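PDB 5DXI: trehalose-6-phosphate phosphatase from Candida albicans, which is a magnesium-binding phosphatase of the HAD superfamily, built from a Rossmann-like core and a smaller cap, with beryllium trifluoride held in the model. Local coordinates for residues A[12-16]-A[261-267]; A[109-113]-A[184-189]; A[124-129]-A[151-155]. One frame throughout, in Å; residues are numbered along the deposited sequence.

Interaction 1 of 3, residues A[12-16]-A[261-267]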
ATOM      1  N   LEU A  12      22.456  -5.494   1.731  1.00 35.80           N
ATOM      2  CA  LEU A  12      22.540  -4.050   1.539  1.00 38.90           C
ATOM      3  C   LEU A  12      21.423  -3.344   2.313  1.00 34.97           C
ATOM      4  O   LEU A  12      21.659  -2.324   2.957  1.00 36.22           O
ATOM      5  CB  LEU A  12      22.461  -3.683   0.046  1.00 34.81           C
ATOM      6  CG  LEU A  12      22.296  -2.186  -0.267  1.00 38.37           C
ATOM      7  CD1 LEU A  12      23.428  -1.377   0.334  1.00 43.72           C
ATOM      8  CD2 LEU A  12      22.189  -1.905  -1.764  1.00 41.80           C
ATOM      9  N   LEU A  13      20.209  -3.881   2.231  1.00 35.26           N
ATOM     10  CA  LEU A  13      19.084  -3.269   2.939  1.00 36.27           C
ATOM     11  C   LEU A  13      19.422  -3.184   4.427  1.00 36.90           C
ATOM     12  O   LEU A  13      19.241  -2.133   5.062  1.00 37.21           O
ATOM     13  CB  LEU A  13      17.784  -4.055   2.719  1.00 34.09           C
ATOM     14  CG  LEU A  13      16.536  -3.384   3.307  1.00 32.18           C
ATOM     15  CD1 LEU A  13      16.183  -2.121   2.511  1.00 30.37           C
ATOM     16  CD2 LEU A  13      15.375  -4.337   3.313  1.00 30.46           C
ATOM     17  N   LEU A  14      19.964  -4.284   4.950  1.00 35.79           N
ATOM     18  CA  LEU A  14      20.342  -4.375   6.358  1.00 38.92           C
ATOM     19  C   LEU A  14      21.412  -3.344   6.690  1.00 41.61           C
ATOM     20  O   LEU A  14      21.333  -2.657   7.708  1.00 42.52           O
ATOM     21  CB  LEU A  14      20.840  -5.789   6.683  1.00 41.49           C
ATOM     22  CG  LEU A  14      21.281  -6.107   8.119  1.00 41.74           C
ATOM     23  CD1 LEU A  14      20.163  -5.853   9.126  1.00 43.62           C
ATOM     24  CD2 LEU A  14      21.774  -7.547   8.216  1.00 44.49           C
ATOM     25  N   ASN A  15      22.411  -3.219   5.817  1.00 39.79           N
ATOM     26  CA  ASN A  15      23.474  -2.251   6.046  1.00 40.53           C
ATOM     27  C   ASN A  15      22.976  -0.815   6.050  1.00 42.42           C
ATOM     28  O   ASN A  15      23.390  -0.012   6.891  1.00 46.42           O
ATOM     29  CB  ASN A  15      24.588  -2.429   5.015  1.00 44.57           C
ATOM     30  CG  ASN A  15      25.438  -3.651   5.310  1.00 51.95           C
ATOM     31  OD1 ASN A  15      25.579  -4.041   6.475  1.00 51.25           O
ATOM     32  ND2 ASN A  15      26.002  -4.264   4.270  1.00 47.93           N
ATOM     33  N   ASN A  16      22.094  -0.483   5.114  1.00 39.66           N
ATOM     34  CA  ASN A  16      21.569   0.874   5.040  1.00 40.12           C
ATOM     35  C   ASN A  16      20.710   1.140   6.287  1.00 40.67           C
ATOM     36  O   ASN A  16      20.738   2.242   6.842  1.00 42.31           O
ATOM     37  CB  ASN A  16      20.746   1.073   3.766  1.00 39.45           C
ATOM     38  CG  ASN A  16      20.575   2.543   3.387  1.00 42.24           C
ATOM     39  OD1 ASN A  16      21.338   3.081   2.600  1.00 50.04           O
ATOM     40  ND2 ASN A  16      19.601   3.202   3.983  1.00 50.79           N
ATOM     41  N   PHE A 261      26.318   4.692   0.539  1.00 46.67           N
ATOM     42  CA  PHE A 261      26.008   3.727  -0.522  1.00 43.77           C
ATOM     43  C   PHE A 261      25.656   4.406  -1.849  1.00 41.35           C
ATOM     44  O   PHE A 261      25.184   3.750  -2.780  1.00 41.10           O
ATOM     45  CB  PHE A 261      24.849   2.806  -0.106  1.00 41.77           C
ATOM     46  CG  PHE A 261      24.964   2.264   1.293  1.00 44.98           C
ATOM     47  CD1 PHE A 261      25.651   1.086   1.537  1.00 43.18           C
ATOM     48  CD2 PHE A 261      24.366   2.921   2.359  1.00 43.79           C
ATOM     49  CE1 PHE A 261      25.758   0.584   2.819  1.00 48.59           C
ATOM     50  CE2 PHE A 261      24.470   2.423   3.641  1.00 45.27           C
ATOM     51  CZ  PHE A 261      25.163   1.251   3.872  1.00 46.93           C
ATOM     52  N   GLY A 262      25.878   5.716  -1.929  1.00 43.72           N
ATOM     53  CA  GLY A 262      25.561   6.489  -3.120  1.00 37.52           C
ATOM     54  C   GLY A 262      24.071   6.650  -3.381  1.00 40.17           C
ATOM     55  O   GLY A 262      23.661   7.038  -4.472  1.00 36.01           O
ATOM     56  N   SER A 263      23.246   6.394  -2.370  1.00 39.89           N
ATOM     57  CA  SER A 263      21.804   6.523  -2.544  1.00 39.95           C
ATOM     58  C   SER A 263      21.222   7.501  -1.543  1.00 39.58           C
ATOM     59  O   SER A 263      21.949   8.222  -0.851  1.00 38.75           O
ATOM     60  CB  SER A 263      21.103   5.159  -2.408  1.00 38.79           C
ATOM     61  OG  SER A 263      21.026   4.730  -1.056  1.00 37.37           O
ATOM     62  N   TYR A 264      19.900   7.550  -1.504  1.00 37.68           N
ATOM     63  CA  TYR A 264      19.204   8.336  -0.508  1.00 34.95           C
ATOM     64  C   TYR A 264      18.429   7.418   0.440  1.00 37.44           C
ATOM     65  O   TYR A 264      17.600   7.877   1.226  1.00 36.16           O
ATOM     66  CB  TYR A 264      18.277   9.339  -1.181  1.00 37.98           C
ATOM     67  CG  TYR A 264      19.023  10.348  -2.031  1.00 40.25           C
ATOM     68  CD1 TYR A 264      19.849  11.305  -1.445  1.00 40.09           C
ATOM     69  CD2 TYR A 264      18.883  10.359  -3.410  1.00 43.28           C
ATOM     70  CE1 TYR A 264      20.527  12.233  -2.216  1.00 46.90           C
ATOM     71  CE2 TYR A 264      19.553  11.281  -4.187  1.00 41.82           C
ATOM     72  CZ  TYR A 264      20.375  12.213  -3.585  1.00 44.92           C
ATOM     73  OH  TYR A 264      21.039  13.133  -4.362  1.00 47.02           O
ATOM     74  N   GLY A 265      18.707   6.119   0.360  1.00 38.00           N
ATOM     75  CA  GLY A 265      18.053   5.157   1.234  1.00 37.98           C
ATOM     76  C   GLY A 265      16.629   4.790   0.838  1.00 36.58           C
ATOM     77  O   GLY A 265      15.873   4.267   1.661  1.00 34.12           O
ATOM     78  N   VAL A 266      16.275   4.998  -0.428  1.00 33.19           N
ATOM     79  CA  VAL A 266      14.907   4.749  -0.871  1.00 32.92           C
ATOM     80  C   VAL A 266      14.739   3.345  -1.470  1.00 32.93           C
ATOM     81  O   VAL A 266      15.330   3.022  -2.504  1.00 30.87           O
ATOM     82  CB  VAL A 266      14.471   5.803  -1.902  1.00 33.62           C
ATOM     83  CG1 VAL A 266      13.016   5.603  -2.290  1.00 33.87           C
ATOM     84  CG2 VAL A 266      14.680   7.200  -1.341  1.00 36.87           C
ATOM     85  N   TYR A 267      13.916   2.512  -0.835  1.00 31.51           N
ATOM     86  CA  TYR A 267      13.751   1.146  -1.321  1.00 29.13           C
ATOM     87  C   TYR A 267      12.279   0.780  -1.589  1.00 29.92           C
ATOM     88  O   TYR A 267      11.579   0.256  -0.710  1.00 25.90           O
ATOM     89  CB  TYR A 267      14.373   0.147  -0.340  1.00 30.08           C
ATOM     90  CG  TYR A 267      15.853   0.373  -0.071  1.00 33.83           C
ATOM     91  CD1 TYR A 267      16.830  -0.145  -0.919  1.00 35.97           C
ATOM     92  CD2 TYR A 267      16.271   1.072   1.057  1.00 32.24           C
ATOM     93  CE1 TYR A 267      18.182   0.054  -0.670  1.00 35.44           C
ATOM     94  CE2 TYR A 267      17.612   1.272   1.320  1.00 35.79           C
ATOM     95  CZ  TYR A 267      18.564   0.762   0.454  1.00 37.94           C
ATOM     96  OH  TYR A 267      19.893   0.966   0.734  1.00 39.89           O
TER
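S263 OG accepts a 3.1 Å hydrogen bond from the backbone N of G265, closing an ST turn in the loop that leads into strand 266-271, and N16 lies against this turn. ND2 of N16 sits 3.7 Å from CA of G265, which has no side chain to hold the amide off. With CG anti to the backbone N (chi1 -160°), N16 reaches out from the helix between two rings. Its OD1 comes within 3.0 Å of F261 CD2, a tight fit. At the Y267 ring, CG of N16 meets the edge in plane, and the amide stands nearly upright to the ring, 79° between planes. L13 takes a face of the same ring: its CD1 makes a CH-pi contact, 3.7 Å from the centroid. L12 runs past F261 in the opposite direction, CD1 to CD1 3.5 Å, while CB of N15 borders the far end of that phenyl ring. Helix 10-19 thus packs on the core sheet of the HAD fold, where G265 and Y267 pair with strand 227-232. L13 also touches F227 and L229 of that strand and T293 of helix 287-298, whereas V266 turns away from helix 10-19 and touches L244 and N248 of helix 235-253.

Interaction 2 of 3, residues A[109-113]-A[184-189]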
ATOM      1  N   PHE A 109     -14.601  15.844  -0.938  1.00 37.57           N
ATOM      2  CA  PHE A 109     -14.864  15.330  -2.284  1.00 37.49           C
ATOM      3  C   PHE A 109     -16.328  14.964  -2.533  1.00 34.86           C
ATOM      4  O   PHE A 109     -17.057  14.596  -1.618  1.00 33.71           O
ATOM      5  CB  PHE A 109     -13.976  14.113  -2.586  1.00 36.40           C
ATOM      6  CG  PHE A 109     -12.541  14.462  -2.899  1.00 42.34           C
ATOM      7  CD1 PHE A 109     -12.225  15.658  -3.530  1.00 50.14           C
ATOM      8  CD2 PHE A 109     -11.515  13.580  -2.611  1.00 44.30           C
ATOM      9  CE1 PHE A 109     -10.902  15.978  -3.831  1.00 51.03           C
ATOM     10  CE2 PHE A 109     -10.199  13.889  -2.917  1.00 44.49           C
ATOM     11  CZ  PHE A 109      -9.891  15.085  -3.521  1.00 50.43           C
ATOM     12  N   ASP A 110     -16.745  15.103  -3.788  1.00 34.85           N
ATOM     13  CA  ASP A 110     -18.066  14.686  -4.244  1.00 35.74           C
ATOM     14  C   ASP A 110     -18.196  13.153  -4.238  1.00 38.10           C
ATOM     15  O   ASP A 110     -17.393  12.454  -4.862  1.00 35.39           O
ATOM     16  CB  ASP A 110     -18.318  15.258  -5.645  1.00 35.01           C
ATOM     17  CG  ASP A 110     -19.610  14.752  -6.287  1.00 40.71           C
ATOM     18  OD1 ASP A 110     -20.525  14.281  -5.578  1.00 38.56           O
ATOM     19  OD2 ASP A 110     -19.706  14.833  -7.530  1.00 45.08           O
ATOM     20  N   MET A 111     -19.218  12.648  -3.552  1.00 38.78           N
ATOM     21  CA  MET A 111     -19.420  11.210  -3.394  1.00 39.64           C
ATOM     22  C   MET A 111     -20.590  10.653  -4.206  1.00 41.80           C
ATOM     23  O   MET A 111     -20.972   9.498  -4.033  1.00 40.72           O
ATOM     24  CB  MET A 111     -19.633  10.883  -1.912  1.00 39.65           C
ATOM     25  CG  MET A 111     -18.405  11.122  -1.054  1.00 39.87           C
ATOM     26  SD  MET A 111     -17.052  10.071  -1.614  1.00 41.90           S
ATOM     27  CE  MET A 111     -15.613  11.006  -1.102  1.00 39.42           C
ATOM     28  N   SER A 112     -21.142  11.449  -5.117  1.00 40.43           N
ATOM     29  CA  SER A 112     -22.361  11.033  -5.807  1.00 41.10           C
ATOM     30  C   SER A 112     -22.111   9.937  -6.841  1.00 41.05           C
ATOM     31  O   SER A 112     -23.046   9.331  -7.357  1.00 43.01           O
ATOM     32  CB  SER A 112     -23.040  12.242  -6.460  1.00 46.28           C
ATOM     33  OG  SER A 112     -22.243  12.804  -7.486  1.00 43.77           O
ATOM     34  N   TRP A 113     -20.844   9.679  -7.139  1.00 40.77           N
ATOM     35  CA  TRP A 113     -20.481   8.589  -8.030  1.00 39.67           C
ATOM     36  C   TRP A 113     -20.742   7.209  -7.413  1.00 40.69           C
ATOM     37  O   TRP A 113     -20.931   6.237  -8.138  1.00 38.74           O
ATOM     38  CB  TRP A 113     -19.008   8.709  -8.433  1.00 37.51           C
ATOM     39  CG  TRP A 113     -18.079   8.814  -7.267  1.00 37.17           C
ATOM     40  CD1 TRP A 113     -17.658   9.961  -6.656  1.00 37.60           C
ATOM     41  CD2 TRP A 113     -17.473   7.731  -6.552  1.00 38.70           C
ATOM     42  NE1 TRP A 113     -16.814   9.659  -5.610  1.00 39.33           N
ATOM     43  CE2 TRP A 113     -16.686   8.296  -5.526  1.00 35.54           C
ATOM     44  CE3 TRP A 113     -17.511   6.338  -6.684  1.00 35.53           C
ATOM     45  CZ2 TRP A 113     -15.944   7.517  -4.640  1.00 34.94           C
ATOM     46  CZ3 TRP A 113     -16.769   5.568  -5.807  1.00 36.53           C
ATOM     47  CH2 TRP A 113     -15.994   6.159  -4.801  1.00 35.11           C
ATOM     48  N   VAL A 184     -13.010   1.231  -6.905  1.00 35.50           N
ATOM     49  CA  VAL A 184     -13.230   2.594  -7.371  1.00 35.72           C
ATOM     50  C   VAL A 184     -13.077   3.593  -6.227  1.00 34.37           C
ATOM     51  O   VAL A 184     -13.641   3.416  -5.149  1.00 34.47           O
ATOM     52  CB  VAL A 184     -14.626   2.757  -8.002  1.00 37.36           C
ATOM     53  CG1 VAL A 184     -14.840   4.194  -8.446  1.00 36.95           C
ATOM     54  CG2 VAL A 184     -14.786   1.807  -9.194  1.00 36.48           C
ATOM     55  N   ARG A 185     -12.292   4.636  -6.457  1.00 34.92           N
ATOM     56  CA  ARG A 185     -12.106   5.651  -5.445  1.00 33.64           C
ATOM     57  C   ARG A 185     -11.713   6.961  -6.132  1.00 35.04           C
ATOM     58  O   ARG A 185     -11.319   6.935  -7.297  1.00 32.11           O
ATOM     59  CB  ARG A 185     -11.057   5.194  -4.431  1.00 35.69           C
ATOM     60  CG  ARG A 185      -9.713   5.004  -5.033  1.00 36.59           C
ATOM     61  CD  ARG A 185      -8.631   5.750  -4.274  1.00 36.67           C
ATOM     62  NE  ARG A 185      -7.335   5.296  -4.761  1.00 38.24           N
ATOM     63  CZ  ARG A 185      -6.802   5.680  -5.913  1.00 37.22           C
ATOM     64  NH1 ARG A 185      -7.430   6.566  -6.678  1.00 41.21           N
ATOM     65  NH2 ARG A 185      -5.630   5.197  -6.289  1.00 39.07           N
ATOM     66  N   PRO A 186     -11.842   8.103  -5.416  1.00 35.92           N
ATOM     67  CA  PRO A 186     -11.499   9.411  -5.985  1.00 35.36           C
ATOM     68  C   PRO A 186     -10.090   9.395  -6.515  1.00 33.78           C
ATOM     69  O   PRO A 186      -9.221   8.757  -5.917  1.00 30.81           O
ATOM     70  CB  PRO A 186     -11.623  10.369  -4.795  1.00 32.96           C
ATOM     71  CG  PRO A 186     -12.599   9.704  -3.879  1.00 34.13           C
ATOM     72  CD  PRO A 186     -12.316   8.225  -4.023  1.00 32.70           C
ATOM     73  N   LYS A 187      -9.883  10.049  -7.650  1.00 34.23           N
ATOM     74  CA  LYS A 187      -8.606   9.988  -8.321  1.00 37.14           C
ATOM     75  C   LYS A 187      -7.538  10.765  -7.563  1.00 37.61           C
ATOM     76  O   LYS A 187      -6.354  10.428  -7.632  1.00 38.07           O
ATOM     77  CB  LYS A 187      -8.735  10.498  -9.762  1.00 43.24           C
ATOM     78  CG  LYS A 187      -7.515  10.200 -10.609  1.00 45.54           C
ATOM     79  CD  LYS A 187      -7.829  10.187 -12.108  1.00 48.05           C
ATOM     80  CE  LYS A 187      -7.934  11.581 -12.673  1.00 52.48           C
ATOM     81  NZ  LYS A 187      -6.599  12.243 -12.692  1.00 61.02           N
ATOM     82  N   PHE A 188      -7.938  11.802  -6.838  1.00 34.69           N
ATOM     83  CA  PHE A 188      -6.941  12.698  -6.266  1.00 39.22           C
ATOM     84  C   PHE A 188      -6.587  12.379  -4.813  1.00 38.98           C
ATOM     85  O   PHE A 188      -5.857  13.134  -4.173  1.00 38.82           O
ATOM     86  CB  PHE A 188      -7.420  14.150  -6.406  1.00 42.29           C
ATOM     87  CG  PHE A 188      -7.596  14.568  -7.840  1.00 43.12           C
ATOM     88  CD1 PHE A 188      -6.491  14.769  -8.654  1.00 47.40           C
ATOM     89  CD2 PHE A 188      -8.860  14.724  -8.385  1.00 44.29           C
ATOM     90  CE1 PHE A 188      -6.645  15.134  -9.984  1.00 50.56           C
ATOM     91  CE2 PHE A 188      -9.021  15.084  -9.712  1.00 50.29           C
ATOM     92  CZ  PHE A 188      -7.910  15.289 -10.512  1.00 47.20           C
ATOM     93  N   VAL A 189      -7.108  11.263  -4.304  1.00 35.61           N
ATOM     94  CA  VAL A 189      -6.547  10.598  -3.123  1.00 35.55           C
ATOM     95  C   VAL A 189      -5.984   9.237  -3.567  1.00 38.60           C
ATOM     96  O   VAL A 189      -6.606   8.548  -4.378  1.00 38.81           O
ATOM     97  CB  VAL A 189      -7.583  10.397  -1.990  1.00 36.78           C
ATOM     98  CG1 VAL A 189      -7.939  11.725  -1.306  1.00 42.06           C
ATOM     99  CG2 VAL A 189      -8.828   9.685  -2.501  1.00 37.12           C
TER
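V184 meets the indole of W113 where the two chain connections between the HAD core and its C2-type cap come together: residues 109-113 lead into the first cap helix, 113-126, and residues 184-189 leave strand 181-186, the last of the antiparallel cap sheet in chain order. CG1 of V184, anti to the backbone N (chi1 179°), lies 3.5 Å from CZ3 of W113, the two side chains running past each other in opposite directions. V184 also touches V117 and F121 of helix 113-126. The indole itself has an edge-to-face partner in Y171. An Asx turn shapes the loop before W113: OD1 of D110 accepts from both the backbone N and the OG of S112, and the hydrogen bond from S112 N to D110 OD1 is 2.9 Å. R185 offers W113 only its backbone, since its side chain points away from the 109-113 loop; there NH1 bends back to give a 2.9 Å hydrogen bond to the carbonyl O of P186, reached from above the carbonyl plane. A long, weak ion pair joins NH2 of R185 to D239 on core helix 235-253. P186 is the middle of the contact, fitted between two aromatic rings. Its CD sits 3.7 Å from CZ2 of W113, and its CB 3.9 Å from CD2 of F109, while the methyl end of M111 lies more loosely beside CG. The chain then turns, and F188 brings its CB to 3.9 Å from CZ of F109, the two side chains crossing at about a right angle. Last comes V189, coming from the opposite direction to F109 and touching the ring edge close to its plane, with CG1 3.5 Å from CE2.

Interaction 3 of 3, residues A[124-129]-A[151-155]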
ATOM      1  N   TYR A 124     -23.055  -6.701 -12.424  1.00 52.94           N
ATOM      2  CA  TYR A 124     -22.035  -7.697 -12.706  1.00 52.89           C
ATOM      3  C   TYR A 124     -21.968  -8.746 -11.607  1.00 51.81           C
ATOM      4  O   TYR A 124     -21.554  -9.872 -11.857  1.00 53.61           O
ATOM      5  CB  TYR A 124     -20.673  -7.033 -12.924  1.00 51.14           C
ATOM      6  CG  TYR A 124     -20.594  -6.338 -14.259  1.00 53.58           C
ATOM      7  CD1 TYR A 124     -20.270  -7.046 -15.411  1.00 54.27           C
ATOM      8  CD2 TYR A 124     -20.859  -4.980 -14.376  1.00 53.45           C
ATOM      9  CE1 TYR A 124     -20.211  -6.424 -16.638  1.00 51.69           C
ATOM     10  CE2 TYR A 124     -20.799  -4.347 -15.598  1.00 51.56           C
ATOM     11  CZ  TYR A 124     -20.476  -5.072 -16.727  1.00 54.43           C
ATOM     12  OH  TYR A 124     -20.412  -4.439 -17.947  1.00 56.76           O
ATOM     13  N   THR A 125     -22.386  -8.382 -10.398  1.00 51.36           N
ATOM     14  CA  THR A 125     -22.479  -9.350  -9.310  1.00 50.57           C
ATOM     15  C   THR A 125     -23.544 -10.397  -9.645  1.00 57.47           C
ATOM     16  O   THR A 125     -23.340 -11.601  -9.462  1.00 55.72           O
ATOM     17  CB  THR A 125     -22.833  -8.686  -7.954  1.00 49.14           C
ATOM     18  OG1 THR A 125     -21.753  -7.848  -7.521  1.00 49.44           O
ATOM     19  CG2 THR A 125     -23.089  -9.735  -6.895  1.00 43.36           C
ATOM     20  N   GLU A 126     -24.677  -9.919 -10.153  1.00 56.71           N
ATOM     21  CA  GLU A 126     -25.790 -10.788 -10.509  1.00 61.89           C
ATOM     22  C   GLU A 126     -25.413 -11.706 -11.670  1.00 58.19           C
ATOM     23  O   GLU A 126     -25.929 -12.818 -11.780  1.00 58.77           O
ATOM     24  CB  GLU A 126     -27.030  -9.946 -10.852  1.00 61.91           C
ATOM     25  CG  GLU A 126     -27.919 -10.481 -11.974  1.00 67.67           C
ATOM     26  CD  GLU A 126     -28.749 -11.682 -11.551  1.00 72.44           C
ATOM     27  OE1 GLU A 126     -29.132 -11.766 -10.357  1.00 71.35           O
ATOM     28  OE2 GLU A 126     -29.020 -12.538 -12.422  1.00 75.09           O
ATOM     29  N   LYS A 127     -24.464 -11.290 -12.498  1.00 57.56           N
ATOM     30  CA  LYS A 127     -24.081 -12.140 -13.608  1.00 54.92           C
ATOM     31  C   LYS A 127     -22.810 -12.946 -13.204  1.00 56.06           C
ATOM     32  O   LYS A 127     -22.248 -13.711 -13.994  1.00 55.76           O
ATOM     33  CB  LYS A 127     -23.911 -11.288 -14.878  1.00 55.09           C
ATOM     34  CG  LYS A 127     -23.044 -11.880 -15.955  1.00 62.88           C
ATOM     35  CD  LYS A 127     -23.436 -11.561 -17.402  1.00 66.63           C
ATOM     36  CE  LYS A 127     -23.210 -12.800 -18.312  1.00 69.94           C
ATOM     37  NZ  LYS A 127     -23.440 -12.608 -19.792  1.00 63.93           N
ATOM     38  N   THR A 128     -22.389 -12.831 -11.945  1.00 53.71           N
ATOM     39  CA  THR A 128     -21.172 -13.528 -11.524  1.00 52.05           C
ATOM     40  C   THR A 128     -21.325 -14.169 -10.157  1.00 50.53           C
ATOM     41  O   THR A 128     -21.041 -13.551  -9.128  1.00 49.23           O
ATOM     42  CB  THR A 128     -19.949 -12.578 -11.500  1.00 52.19           C
ATOM     43  OG1 THR A 128     -19.867 -11.845 -12.727  1.00 46.06           O
ATOM     44  CG2 THR A 128     -18.662 -13.362 -11.322  1.00 51.62           C
ATOM     45  N   PRO A 129     -21.784 -15.427 -10.144  1.00 52.66           N
ATOM     46  CA  PRO A 129     -21.964 -16.177  -8.896  1.00 52.11           C
ATOM     47  C   PRO A 129     -20.658 -16.305  -8.110  1.00 47.73           C
ATOM     48  O   PRO A 129     -19.623 -16.592  -8.705  1.00 50.49           O
ATOM     49  CB  PRO A 129     -22.468 -17.549  -9.376  1.00 50.68           C
ATOM     50  CG  PRO A 129     -23.065 -17.288 -10.714  1.00 52.05           C
ATOM     51  CD  PRO A 129     -22.216 -16.195 -11.324  1.00 50.70           C
ATOM     52  N   LEU A 151     -15.360 -16.923 -16.079  1.00 60.19           N
ATOM     53  CA  LEU A 151     -16.488 -16.006 -16.123  1.00 60.27           C
ATOM     54  C   LEU A 151     -16.159 -14.732 -15.348  1.00 58.30           C
ATOM     55  O   LEU A 151     -16.378 -13.627 -15.844  1.00 58.02           O
ATOM     56  CB  LEU A 151     -17.750 -16.674 -15.574  1.00 59.79           C
ATOM     57  CG  LEU A 151     -19.005 -15.801 -15.558  1.00 57.62           C
ATOM     58  CD1 LEU A 151     -19.414 -15.443 -16.983  1.00 58.12           C
ATOM     59  CD2 LEU A 151     -20.125 -16.526 -14.843  1.00 54.98           C
ATOM     60  N   GLY A 152     -15.613 -14.896 -14.147  1.00 56.00           N
ATOM     61  CA  GLY A 152     -15.191 -13.772 -13.333  1.00 56.50           C
ATOM     62  C   GLY A 152     -14.279 -12.826 -14.094  1.00 55.98           C
ATOM     63  O   GLY A 152     -14.564 -11.631 -14.193  1.00 51.23           O
ATOM     64  N   ASN A 153     -13.202 -13.357 -14.667  1.00 57.38           N
ATOM     65  CA  ASN A 153     -12.272 -12.531 -15.439  1.00 54.89           C
ATOM     66  C   ASN A 153     -12.933 -11.891 -16.656  1.00 55.90           C
ATOM     67  O   ASN A 153     -12.631 -10.750 -17.015  1.00 53.15           O
ATOM     68  CB  ASN A 153     -11.056 -13.348 -15.865  1.00 57.56           C
ATOM     69  CG  ASN A 153     -10.088 -13.578 -14.721  1.00 60.87           C
ATOM     70  OD1 ASN A 153      -9.320 -12.686 -14.358  1.00 63.51           O
ATOM     71  ND2 ASN A 153     -10.120 -14.774 -14.144  1.00 61.22           N
ATOM     72  N   PHE A 154     -13.841 -12.629 -17.283  1.00 58.17           N
ATOM     73  CA  PHE A 154     -14.593 -12.113 -18.419  1.00 59.11           C
ATOM     74  C   PHE A 154     -15.498 -10.970 -17.979  1.00 56.61           C
ATOM     75  O   PHE A 154     -15.495  -9.896 -18.583  1.00 58.60           O
ATOM     76  CB  PHE A 154     -15.422 -13.221 -19.073  1.00 62.04           C
ATOM     77  CG  PHE A 154     -16.263 -12.749 -20.230  1.00 64.71           C
ATOM     78  CD1 PHE A 154     -15.677 -12.418 -21.442  1.00 67.28           C
ATOM     79  CD2 PHE A 154     -17.643 -12.659 -20.111  1.00 66.70           C
ATOM     80  CE1 PHE A 154     -16.449 -11.985 -22.509  1.00 68.75           C
ATOM     81  CE2 PHE A 154     -18.421 -12.234 -21.174  1.00 65.44           C
ATOM     82  CZ  PHE A 154     -17.824 -11.895 -22.375  1.00 71.99           C
ATOM     83  N   GLN A 155     -16.296 -11.217 -16.945  1.00 56.43           N
ATOM     84  CA  GLN A 155     -17.196 -10.198 -16.416  1.00 55.23           C
ATOM     85  C   GLN A 155     -16.430  -8.991 -15.881  1.00 55.27           C
ATOM     86  O   GLN A 155     -16.884  -7.851 -16.010  1.00 52.37           O
ATOM     87  CB  GLN A 155     -18.089 -10.777 -15.319  1.00 54.30           C
ATOM     88  CG  GLN A 155     -19.027 -11.848 -15.827  1.00 59.23           C
ATOM     89  CD  GLN A 155     -19.900 -11.356 -16.963  1.00 62.35           C
ATOM     90  OE1 GLN A 155     -20.148 -12.093 -17.916  1.00 65.95           O
ATOM     91  NE2 GLN A 155     -20.364 -10.110 -16.878  1.00 57.27           N
TER
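Two long helices of the cap meet here, Q155 on helix 149-165 packing against Y124, K127 and T128 at and just beyond the C-terminal end of helix 113-126. A bend at chi2 (-56°) turns the Q155 amide toward Y124 and K127. Its NE2 lies at the edge of the Y124 ring, near the ring plane, 3.4 Å from CD1. The K127 and Q155 side chains cross at about a right angle, with CG of K127 3.3 Å from CD of Q155 and CE 3.2 Å from OE1. That oxygen is buried by the contact and has no hydrogen-bonding partner in the model; NZ of K127 stays 3.8 Å from it. These helices lie on one side of the four-stranded antiparallel sheet of the C2-type cap, and W142 of strand 140-143 touches both Y124 and T128. K127 is the first residue to leave the helix, and T128 closes the end: its OG1 donates a 2.7 Å hydrogen bond to the carbonyl O of Y124, tilted 17° from the carbonyl plane. The same OG1 rests 3.2 Å from CG of Q155. CG2 of T128 is 4.0 Å from CA of G152. At the outer end, CD2 of L151 lies 3.6 Å from the carbonyl O of K127 and also touches CD of P129. The phenol of Y124 reaches on to hydrogen-bond E162, further along helix 149-165.

Interaction 1 belongs to the core and interaction 3 to the cap, on opposite sides of the chain's centre, their centres about 45 Å apart. Interaction 2 is at the junction of the two domains, with its centre about 24 Å from that of interaction 3 and about 36 Å from that of interaction 1. Helix 113-126 joins interactions 2 and 3, beginning in one and ending in the other. The magnesium site, D28, D30 and D233, follows core strands 23-27 and 227-232, the latter pairing with the strand of interaction 1. The R185 side chain of interaction 2 lies about 10 Å from the beryllium trifluoride and about 9 Å from a bound glucose.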